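Local coordinates for putative fimbrial subunit (Corynebacterium diphtheriae, PDB 4HSQ), which is the major pilin SpaD, which probably polymerises into the shaft of a cell-surface pilus, here represented by its second and third domains, at residues L149-K154 with A166-Y171. Residues are numbered along the deposited sequence; the frame is centred on the assembly and turned at random.
Sequences LKVVKK and AEFELY
Phe168 and Lys153 meet inside a β-sandwich, where the ring projects into the space between two sheets. Its CG stands anti to the carbonyl carbon (chi1 -72°), and the ring lies between Val151 and Lys153. Val151 lies over one face of it, off-centre towards the rim, with CG1 4.2 Å from Phe168 CE2. Lys153 arrives instead at the ring edge, near its plane: CD of Lys153 sits 4.1 Å from CZ of Phe168, and the two side chains cross at about a right angle. The methylenes of the same lysine also rest on Ala166, whose CB is 3.8 Å from Lys153 CG. A bend at chi2 (70°) sets CD beside both Ala166 CB and Phe168 CZ, while a second bend at chi4 (52°) turns only NZ at the chain end. That nitrogen is covalently joined to the side chain of Asn271, an isopeptide bond linking strand 142-155 to the neighbouring parallel strand 264-271. Ile269 and Glu227 also touch Phe168, and Glu227 packs against Lys153 as well. Farther along, Leu149 and Leu170 meet through methyls, CD2 of the former 4.3 Å from CD1 of the latter. The axes of strands 149-154 and 167-171 come no closer than 10.3 Å, a spacing bridged by side chains rather than backbone bonds; each strand pairs within its own sheet, 149-154 with 199-206 and 264-271, 167-171 with 222-229. Two facing sheets round an apolar interior, with a Lys-Asn isopeptide bond joining adjacent first and last strands of one sheet, characterise the CnaB-type, prealbumin-like domain of Gram-positive pilins.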
loop_
_atom_site.group_PDB
_atom_site.type_symbol
_atom_site.label_atom_id
_atom_site.label_comp_id
_atom_site.label_asym_id
_atom_site.label_seq_id
_atom_site.Cartn_x
_atom_site.Cartn_y
_atom_site.Cartn_z
ATOM N N LEU A 149 -11.583 -7.434 1.020
ATOM C CA LEU A 149 -12.957 -7.275 0.632
ATOM C C LEU A 149 -13.523 -8.660 0.321
ATOM O O LEU A 149 -13.136 -9.271 -0.669
ATOM C CB LEU A 149 -13.131 -6.306 -0.558
ATOM C CG LEU A 149 -14.580 -6.195 -1.091
ATOM C CD1 LEU A 149 -15.544 -5.668 0.001
ATOM C CD2 LEU A 149 -14.637 -5.334 -2.331
ATOM N N LYS A 150 -14.415 -9.151 1.193
ATOM C CA LYS A 150 -15.047 -10.452 1.005
ATOM C C LYS A 150 -16.455 -10.229 0.484
ATOM O O LYS A 150 -17.227 -9.463 1.071
ATOM C CB LYS A 150 -15.068 -11.220 2.346
ATOM C CG LYS A 150 -15.777 -12.556 2.300
ATOM C CD LYS A 150 -15.776 -13.218 3.682
ATOM C CE LYS A 150 -16.544 -14.518 3.602
ATOM N NZ LYS A 150 -16.346 -15.370 4.797
ATOM N N VAL A 151 -16.800 -10.911 -0.603
ATOM C CA VAL A 151 -18.127 -10.820 -1.181
ATOM C C VAL A 151 -18.861 -12.135 -0.945
ATOM O O VAL A 151 -18.286 -13.188 -1.179
ATOM C CB VAL A 151 -18.055 -10.443 -2.680
ATOM C CG1 VAL A 151 -19.421 -10.545 -3.354
ATOM C CG2 VAL A 151 -17.488 -9.035 -2.834
ATOM N N VAL A 152 -20.101 -12.076 -0.442
ATOM C CA VAL A 152 -20.868 -13.310 -0.234
ATOM C C VAL A 152 -22.140 -13.196 -1.090
ATOM O O VAL A 152 -22.883 -12.231 -0.967
ATOM C CB VAL A 152 -21.108 -13.697 1.251
ATOM C CG1 VAL A 152 -21.501 -12.506 2.095
ATOM C CG2 VAL A 152 -22.104 -14.859 1.403
ATOM N N LYS A 153 -22.309 -14.133 -2.032
ATOM C CA LYS A 153 -23.448 -14.113 -2.932
ATOM C C LYS A 153 -24.561 -14.953 -2.369
ATOM O O LYS A 153 -24.366 -16.125 -2.095
ATOM C CB LYS A 153 -23.064 -14.577 -4.321
ATOM C CG LYS A 153 -24.142 -14.307 -5.368
ATOM C CD LYS A 153 -24.237 -12.798 -5.607
ATOM C CE LYS A 153 -25.223 -12.384 -6.611
ATOM N NZ LYS A 153 -26.575 -12.945 -6.384
ATOM N N LYS A 154 -25.734 -14.353 -2.209
ATOM C CA LYS A 154 -26.863 -15.066 -1.631
ATOM C C LYS A 154 -28.107 -14.959 -2.481
ATOM O O LYS A 154 -28.219 -14.096 -3.348
ATOM C CB LYS A 154 -27.149 -14.503 -0.226
ATOM C CG LYS A 154 -26.106 -14.928 0.813
ATOM C CD LYS A 154 -26.483 -14.509 2.221
ATOM C CE LYS A 154 -25.614 -15.217 3.228
ATOM N NZ LYS A 154 -25.825 -14.700 4.604
ATOM N N ALA A 166 -21.107 -16.553 -9.347
ATOM C CA ALA A 166 -21.391 -15.148 -9.675
ATOM C C ALA A 166 -20.075 -14.480 -9.996
ATOM O O ALA A 166 -19.097 -14.697 -9.267
ATOM C CB ALA A 166 -22.097 -14.446 -8.514
ATOM N N GLU A 167 -20.038 -13.661 -11.065
ATOM C CA GLU A 167 -18.805 -12.998 -11.476
ATOM C C GLU A 167 -18.882 -11.502 -11.274
ATOM O O GLU A 167 -19.903 -10.876 -11.564
ATOM C CB GLU A 167 -18.441 -13.327 -12.928
ATOM C CG GLU A 167 -18.012 -14.777 -13.098
ATOM C CD GLU A 167 -17.800 -15.262 -14.520
ATOM O OE1 GLU A 167 -17.874 -14.446 -15.468
ATOM O OE2 GLU A 167 -17.555 -16.477 -14.683
ATOM N N PHE A 168 -17.777 -10.937 -10.766
ATOM C CA PHE A 168 -17.699 -9.525 -10.445
ATOM C C PHE A 168 -16.432 -8.860 -10.944
ATOM O O PHE A 168 -15.352 -9.457 -10.915
ATOM C CB PHE A 168 -17.739 -9.341 -8.914
ATOM C CG PHE A 168 -19.087 -9.597 -8.268
ATOM C CD1 PHE A 168 -19.948 -8.542 -7.975
ATOM C CD2 PHE A 168 -19.481 -10.885 -7.928
ATOM C CE1 PHE A 168 -21.181 -8.779 -7.336
ATOM C CE2 PHE A 168 -20.717 -11.124 -7.315
ATOM C CZ PHE A 168 -21.557 -10.071 -7.020
ATOM N N GLU A 169 -16.568 -7.566 -11.259
ATOM C CA GLU A 169 -15.450 -6.666 -11.516
ATOM C C GLU A 169 -15.409 -5.627 -10.387
ATOM O O GLU A 169 -16.419 -5.416 -9.714
ATOM C CB GLU A 169 -15.613 -5.958 -12.863
ATOM C CG GLU A 169 -15.405 -6.879 -14.044
ATOM C CD GLU A 169 -15.663 -6.157 -15.344
ATOM O OE1 GLU A 169 -16.505 -5.225 -15.356
ATOM O OE2 GLU A 169 -15.030 -6.532 -16.355
ATOM N N LEU A 170 -14.278 -4.920 -10.260
ATOM C CA LEU A 170 -14.100 -3.893 -9.252
ATOM C C LEU A 170 -13.736 -2.588 -9.899
ATOM O O LEU A 170 -12.883 -2.543 -10.803
ATOM C CB LEU A 170 -12.957 -4.319 -8.314
ATOM C CG LEU A 170 -12.664 -3.360 -7.160
ATOM C CD1 LEU A 170 -13.756 -3.458 -6.091
ATOM C CD2 LEU A 170 -11.319 -3.679 -6.561
ATOM N N TYR A 171 -14.322 -1.518 -9.389
ATOM C CA TYR A 171 -14.067 -0.178 -9.896
ATOM C C TYR A 171 -13.867 0.793 -8.779
ATOM O O TYR A 171 -14.386 0.586 -7.692
ATOM C CB TYR A 171 -15.323 0.309 -10.690
ATOM C CG TYR A 171 -15.558 -0.397 -11.999
ATOM C CD1 TYR A 171 -15.200 0.197 -13.207
ATOM C CD2 TYR A 171 -16.225 -1.621 -12.046
ATOM C CE1 TYR A 171 -15.432 -0.443 -14.427
ATOM C CE2 TYR A 171 -16.425 -2.290 -13.258
ATOM C CZ TYR A 171 -16.039 -1.690 -14.446
ATOM O OH TYR A 171 -16.282 -2.320 -15.650
#